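PDB 3E1T: halogenase from Chondromyces crocatus, which is an FAD-dependent halogenase that probably chlorinates an intermediate or precursor of the myxobacterial natural product chondrochloren. Local coordinates for residues E180-R185 and C289-W294; S184-N189 and F461-T466. All blocks are in the same frame, centred on the assembly; numbering follows the deposited sequence.

Contact 1. Residues E180-R185 and C289-W294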
loop_
_atom_site.group_PDB
_atom_site.type_symbol
_atom_site.label_atom_id
_atom_site.label_comp_id
_atom_site.label_asym_id
_atom_site.label_seq_id
_atom_site.Cartn_x
_atom_site.Cartn_y
_atom_site.Cartn_z
ATOM N N GLU A 180 13.883 -11.972 5.043
ATOM C CA GLU A 180 12.954 -12.303 6.120
ATOM C C GLU A 180 11.914 -11.177 6.255
ATOM O O GLU A 180 12.256 -10.005 6.254
ATOM C CB GLU A 180 13.719 -12.475 7.443
ATOM C CG GLU A 180 12.833 -12.819 8.646
ATOM C CD GLU A 180 13.480 -12.519 10.000
ATOM O OE1 GLU A 180 14.701 -12.234 10.055
ATOM O OE2 GLU A 180 12.745 -12.552 11.021
ATOM N N ARG A 181 10.646 -11.535 6.370
ATOM C CA ARG A 181 9.628 -10.515 6.616
ATOM C C ARG A 181 9.636 -10.202 8.125
ATOM O O ARG A 181 9.606 -11.110 8.955
ATOM C CB ARG A 181 8.264 -11.001 6.131
ATOM C CG ARG A 181 7.116 -10.119 6.520
ATOM C CD ARG A 181 5.806 -10.783 6.199
ATOM N NE ARG A 181 5.555 -10.779 4.760
ATOM C CZ ARG A 181 4.389 -11.083 4.207
ATOM N NH1 ARG A 181 3.356 -11.431 4.969
ATOM N NH2 ARG A 181 4.254 -11.040 2.895
ATOM N N VAL A 182 9.733 -8.918 8.452
ATOM C CA VAL A 182 9.793 -8.445 9.838
ATOM C C VAL A 182 8.562 -7.565 10.103
ATOM O O VAL A 182 8.368 -6.577 9.424
ATOM C CB VAL A 182 11.110 -7.639 10.078
ATOM C CG1 VAL A 182 11.129 -6.976 11.446
ATOM C CG2 VAL A 182 12.349 -8.567 9.928
ATOM N N TYR A 183 7.725 -7.961 11.061
ATOM C CA TYR A 183 6.511 -7.228 11.392
ATOM C C TYR A 183 6.772 -6.004 12.271
ATOM O O TYR A 183 7.606 -6.042 13.169
ATOM C CB TYR A 183 5.470 -8.168 12.034
ATOM C CG TYR A 183 5.057 -9.274 11.103
ATOM C CD1 TYR A 183 4.001 -9.095 10.210
ATOM C CD2 TYR A 183 5.743 -10.492 11.082
ATOM C CE1 TYR A 183 3.617 -10.109 9.326
ATOM C CE2 TYR A 183 5.361 -11.521 10.198
ATOM C CZ TYR A 183 4.303 -11.310 9.325
ATOM O OH TYR A 183 3.909 -12.298 8.454
ATOM N N SER A 184 6.072 -4.915 11.970
ATOM C CA SER A 184 6.064 -3.719 12.805
ATOM C C SER A 184 5.254 -3.959 14.056
ATOM O O SER A 184 4.136 -4.461 13.978
ATOM C CB SER A 184 5.421 -2.560 12.057
ATOM O OG SER A 184 5.145 -1.480 12.950
ATOM N N ARG A 185 5.799 -3.566 15.205
ATOM C CA ARG A 185 5.037 -3.645 16.458
ATOM C C ARG A 185 4.065 -2.461 16.653
ATOM O O ARG A 185 3.120 -2.539 17.443
ATOM C CB ARG A 185 5.984 -3.801 17.651
ATOM C CG ARG A 185 6.789 -5.081 17.572
ATOM C CD ARG A 185 7.619 -5.355 18.828
ATOM N NE ARG A 185 8.905 -5.963 18.472
ATOM C CZ ARG A 185 9.092 -7.237 18.121
ATOM N NH1 ARG A 185 8.073 -8.093 18.075
ATOM N NH2 ARG A 185 10.315 -7.660 17.810
ATOM N N CYS A 289 8.164 -5.255 6.819
ATOM C CA CYS A 289 9.171 -4.928 5.828
ATOM C C CYS A 289 10.100 -6.132 5.744
ATOM O O CYS A 289 10.306 -6.838 6.727
ATOM C CB CYS A 289 9.941 -3.666 6.221
ATOM S SG CYS A 289 11.060 -2.988 4.948
ATOM N N ASN A 290 10.647 -6.372 4.557
ATOM C CA ASN A 290 11.615 -7.442 4.371
ATOM C C ASN A 290 13.046 -6.980 4.610
ATOM O O ASN A 290 13.374 -5.816 4.372
ATOM C CB ASN A 290 11.444 -8.060 2.981
ATOM C CG ASN A 290 10.443 -9.205 2.978
ATOM O OD1 ASN A 290 10.831 -10.365 3.065
ATOM N ND2 ASN A 290 9.140 -8.881 2.909
ATOM N N THR A 291 13.901 -7.887 5.092
ATOM C CA THR A 291 15.324 -7.572 5.326
ATOM C C THR A 291 16.092 -7.286 4.043
ATOM O O THR A 291 17.175 -6.688 4.076
ATOM C CB THR A 291 16.065 -8.686 6.118
ATOM O OG1 THR A 291 15.824 -9.951 5.500
ATOM C CG2 THR A 291 15.560 -8.740 7.565
ATOM N N SER A 292 15.526 -7.706 2.915
ATOM C CA SER A 292 16.121 -7.460 1.602
ATOM C C SER A 292 15.029 -7.451 0.551
ATOM O O SER A 292 14.053 -8.194 0.677
ATOM C CB SER A 292 17.147 -8.551 1.260
ATOM O OG SER A 292 17.841 -8.229 0.052
ATOM N N PHE A 293 15.193 -6.604 -0.463
ATOM C CA PHE A 293 14.236 -6.523 -1.586
ATOM C C PHE A 293 14.754 -7.170 -2.877
ATOM O O PHE A 293 14.014 -7.271 -3.858
ATOM C CB PHE A 293 13.824 -5.072 -1.888
ATOM C CG PHE A 293 13.116 -4.367 -0.748
ATOM C CD1 PHE A 293 12.422 -5.079 0.231
ATOM C CD2 PHE A 293 13.110 -2.976 -0.685
ATOM C CE1 PHE A 293 11.759 -4.412 1.277
ATOM C CE2 PHE A 293 12.460 -2.311 0.361
ATOM C CZ PHE A 293 11.778 -3.036 1.332
ATOM N N TRP A 294 16.016 -7.603 -2.877
ATOM C CA TRP A 294 16.573 -8.351 -4.018
ATOM C C TRP A 294 17.727 -9.271 -3.587
ATOM O O TRP A 294 18.318 -9.089 -2.515
ATOM C CB TRP A 294 17.046 -7.390 -5.108
ATOM C CG TRP A 294 18.306 -6.682 -4.760
ATOM C CD1 TRP A 294 18.449 -5.652 -3.877
ATOM C CD2 TRP A 294 19.615 -6.949 -5.285
ATOM N NE1 TRP A 294 19.765 -5.258 -3.822
ATOM C CE2 TRP A 294 20.502 -6.036 -4.678
ATOM C CE3 TRP A 294 20.120 -7.859 -6.222
ATOM C CZ2 TRP A 294 21.873 -6.016 -4.966
ATOM C CZ3 TRP A 294 21.484 -7.832 -6.514
ATOM C CH2 TRP A 294 22.341 -6.923 -5.882
HETATM O O HOH W 1 7.028 -10.872 2.051
#

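Contact 2. Residues S184-N189 and F461-T466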
loop_
_atom_site.group_PDB
_atom_site.type_symbol
_atom_site.label_atom_id
_atom_site.label_comp_id
_atom_site.label_asym_id
_atom_site.label_seq_id
_atom_site.Cartn_x
_atom_site.Cartn_y
_atom_site.Cartn_z
ATOM N N SER A 184 6.072 -4.915 11.970
ATOM C CA SER A 184 6.064 -3.719 12.805
ATOM C C SER A 184 5.254 -3.959 14.056
ATOM O O SER A 184 4.136 -4.461 13.978
ATOM C CB SER A 184 5.421 -2.560 12.057
ATOM O OG SER A 184 5.145 -1.480 12.950
ATOM N N ARG A 185 5.799 -3.566 15.205
ATOM C CA ARG A 185 5.037 -3.645 16.458
ATOM C C ARG A 185 4.065 -2.461 16.653
ATOM O O ARG A 185 3.120 -2.539 17.443
ATOM C CB ARG A 185 5.984 -3.801 17.651
ATOM C CG ARG A 185 6.789 -5.081 17.572
ATOM C CD ARG A 185 7.619 -5.355 18.828
ATOM N NE ARG A 185 8.905 -5.963 18.472
ATOM C CZ ARG A 185 9.092 -7.237 18.121
ATOM N NH1 ARG A 185 8.073 -8.093 18.075
ATOM N NH2 ARG A 185 10.315 -7.660 17.810
ATOM N N PHE A 186 4.283 -1.379 15.918
ATOM C CA PHE A 186 3.413 -0.206 16.003
ATOM C C PHE A 186 2.066 -0.426 15.328
ATOM O O PHE A 186 1.031 -0.170 15.923
ATOM C CB PHE A 186 4.091 1.029 15.408
ATOM C CG PHE A 186 3.364 2.318 15.721
ATOM C CD1 PHE A 186 3.594 2.981 16.921
ATOM C CD2 PHE A 186 2.428 2.842 14.829
ATOM C CE1 PHE A 186 2.909 4.163 17.225
ATOM C CE2 PHE A 186 1.730 4.011 15.117
ATOM C CZ PHE A 186 1.977 4.679 16.324
ATOM N N PHE A 187 2.092 -0.863 14.067
ATOM C CA PHE A 187 0.879 -1.055 13.286
ATOM C C PHE A 187 0.322 -2.468 13.468
ATOM O O PHE A 187 0.063 -3.182 12.501
ATOM C CB PHE A 187 1.146 -0.733 11.806
ATOM C CG PHE A 187 1.632 0.681 11.574
ATOM C CD1 PHE A 187 0.743 1.750 11.611
ATOM C CD2 PHE A 187 2.972 0.936 11.359
ATOM C CE1 PHE A 187 1.186 3.055 11.418
ATOM C CE2 PHE A 187 3.427 2.232 11.148
ATOM C CZ PHE A 187 2.514 3.296 11.165
ATOM N N GLN A 188 0.122 -2.847 14.726
ATOM C CA GLN A 188 -0.374 -4.169 15.087
ATOM C C GLN A 188 -1.897 -4.119 15.105
ATOM O O GLN A 188 -2.534 -4.190 16.166
ATOM C CB GLN A 188 0.184 -4.560 16.455
ATOM C CG GLN A 188 0.226 -6.053 16.731
ATOM C CD GLN A 188 1.111 -6.378 17.926
ATOM O OE1 GLN A 188 2.320 -6.121 17.907
ATOM N NE2 GLN A 188 0.508 -6.921 18.983
ATOM N N ASN A 189 -2.465 -3.980 13.908
ATOM C CA ASN A 189 -3.878 -3.708 13.730
ATOM C C ASN A 189 -4.510 -4.783 12.858
ATOM O O ASN A 189 -3.808 -5.489 12.123
ATOM C CB ASN A 189 -4.087 -2.349 13.045
ATOM C CG ASN A 189 -3.268 -1.220 13.661
ATOM O OD1 ASN A 189 -2.894 -0.267 12.964
ATOM N ND2 ASN A 189 -3.011 -1.300 14.964
ATOM N N PHE A 461 12.668 6.846 15.225
ATOM C CA PHE A 461 12.891 6.388 13.844
ATOM C C PHE A 461 12.481 4.938 13.652
ATOM O O PHE A 461 12.968 4.055 14.345
ATOM C CB PHE A 461 14.356 6.576 13.437
ATOM C CG PHE A 461 14.627 6.284 11.979
ATOM C CD1 PHE A 461 15.419 5.203 11.612
ATOM C CD2 PHE A 461 14.094 7.097 10.979
ATOM C CE1 PHE A 461 15.670 4.930 10.272
ATOM C CE2 PHE A 461 14.339 6.830 9.625
ATOM C CZ PHE A 461 15.131 5.746 9.280
ATOM N N MET A 462 11.571 4.709 12.710
ATOM C CA MET A 462 11.029 3.375 12.433
ATOM C C MET A 462 10.485 2.684 13.698
ATOM O O MET A 462 10.657 1.472 13.876
ATOM C CB MET A 462 12.077 2.486 11.743
ATOM C CG MET A 462 12.553 2.937 10.346
ATOM S SD MET A 462 11.289 3.503 9.181
ATOM C CE MET A 462 10.402 1.958 8.888
ATOM N N GLN A 463 9.807 3.444 14.561
ATOM C CA GLN A 463 9.268 2.888 15.800
ATOM C C GLN A 463 8.457 1.621 15.565
ATOM O O GLN A 463 7.534 1.606 14.748
ATOM C CB GLN A 463 8.395 3.909 16.539
ATOM C CG GLN A 463 8.026 3.472 17.959
ATOM C CD GLN A 463 7.214 4.507 18.688
ATOM O OE1 GLN A 463 7.607 5.666 18.770
ATOM N NE2 GLN A 463 6.063 4.103 19.198
ATOM N N GLY A 464 8.808 0.569 16.297
ATOM C CA GLY A 464 8.110 -0.713 16.202
ATOM C C GLY A 464 8.907 -1.778 15.465
ATOM O O GLY A 464 8.462 -2.926 15.363
ATOM N N PHE A 465 10.088 -1.397 14.972
ATOM C CA PHE A 465 10.975 -2.325 14.256
ATOM C C PHE A 465 12.251 -2.710 15.000
ATOM O O PHE A 465 12.846 -1.903 15.724
ATOM C CB PHE A 465 11.376 -1.773 12.884
ATOM C CG PHE A 465 10.433 -2.144 11.789
ATOM C CD1 PHE A 465 10.276 -3.474 11.412
ATOM C CD2 PHE A 465 9.702 -1.168 11.133
ATOM C CE1 PHE A 465 9.391 -3.826 10.396
ATOM C CE2 PHE A 465 8.829 -1.508 10.105
ATOM C CZ PHE A 465 8.660 -2.838 9.746
ATOM N N THR A 466 12.655 -3.956 14.764
ATOM C CA THR A 466 13.924 -4.525 15.198
ATOM C C THR A 466 15.112 -3.682 14.668
ATOM O O THR A 466 14.913 -2.800 13.838
ATOM C CB THR A 466 13.996 -5.974 14.695
ATOM O OG1 THR A 466 15.019 -6.686 15.396
ATOM C CG2 THR A 466 14.279 -6.011 13.197
#

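Contact 1. Residues E180-R185 and C289-W294
Asn-290 ND2 gives two hydrogen bonds, one to Ala-305 O and one, 3.0 Å long, to a water that also accepts from Arg-181 NH2. Asn-290 and Arg-181 are the non-hydrogen-bonded pair of two antiparallel strands, 181-183 and 288-290, in a small three-stranded sheet that strand 306-307 completes. Asn-290 OD1 comes 3.5 Å from Arg-181 N, with ND2 near Arg-181 CB.

Val-182 and Cys-289 form the hydrogen-bonded pair. Val-182 N lies 2.8 Å from Cys-289 O, and Cys-289 N bonds back to Val-182 O. Both side chains lie on the face of the sheet opposite to Arg-181 and Asn-290. There Cys-289 packs on helix 340-368 and Val-182 reaches helix 467-477.

A two-way link closes one end of the pair. The backbone N of Glu-180 gives its hydrogen to Thr-291 OG1 at 2.8 Å, and Thr-291 N returns a bond to Glu-180 O at 2.9 Å. Thr-291 carries OG1 between its own N and carbonyl carbon (chi1 51°), which turns the hydroxyl to the Glu-180 amide and leaves CG2 to meet Val-182. The two methyls, Val-182 CG2 and Thr-291 CG2, lie 4.0 Å apart, and the side chains cross at about a right angle.

The Arg-181 chain runs out extended and bends at chi3 (-73°), and NH2 is held by Asn-170 O. The Arg-181 side chain is about 10 Å from the bound FAD. The bridging water lies in the guanidinium plane, 2.9 Å from Arg-181 NH2.

Contact 2. Residues S184-N189 and F461-T466
Gly-464 presses against Ser-184 and Arg-185 at the tight centre of this contact. Arg-185 N gives a nearly straight hydrogen bond to Gly-464 O at 2.7 Å. Gly-464 has backbone angles (phi 106°) that by themselves call for glycine, and its CA lies 3.9 Å from Phe-186 N. Ser-184 turns OG away from its own N (chi1 167°), where it takes weak bonds from Phe-186 N and Phe-187 N. Tyr-359 OH bonds both Ser-184 OG and Gln-463 O, so helix 340-368 ties the two loops together.

Gly-464 sits in a type II beta turn from Met-462 to Phe-465, closed by Phe-465 N to Met-462 O at 3.1 Å. The turn meets the loop between strands 181-183 and 189-197. At the end of the turn, Ser-184 CB sits over one face of the Phe-465 ring, 4.0 Å from CZ. The ring also meets that of Tyr-359 and touches Val-182. Losing it to an alanine here would probably open a gap between Ser-184, Val-182 and Tyr-359 and leave Ser-184 CB without the ring that packs on it.

Gln-463 reaches out extended and sets its amide at the edge of the Phe-186 ring. NE2 comes 3.5 Å from Phe-186 CD1, and the amide and ring planes stand 81° apart. Lys-381 O takes a hydrogen bond from NE2, and Ile-383 N gives one to OE1, which fixes the rotation of the amide.

The Arg-185 side is looser. This residue is exposed. Its CB and CG touch Gly-464 O, with CG at 3.5 Å, and the rest of the chain runs on past it.

In the fold
The first segments of contacts 1 and 2 overlap at Ser-184 and Arg-185; their partners, 289-294 and 461-466, lie far apart in sequence. Each contact is partly buried. Contact 1 is regular, with paired strands and reciprocal backbone bonds. Contact 2 joins two loops, with one backbone bond across and rings and a glycine doing the rest. Helix 340-368 lies against both. The two meet at Phe-465, whose CE1 is 3.1 Å from Val-182 O, while Val-182 CG1 touches Thr-466 CG2. Thr-466 stands at the N-cap of helix 467-477, so residues 461-466 lead straight into a helix that Val-182 also touches. Contact 1 comes nearer the FAD, through Arg-181; the side chain of the shared Ser-184 is about 13 Å from it.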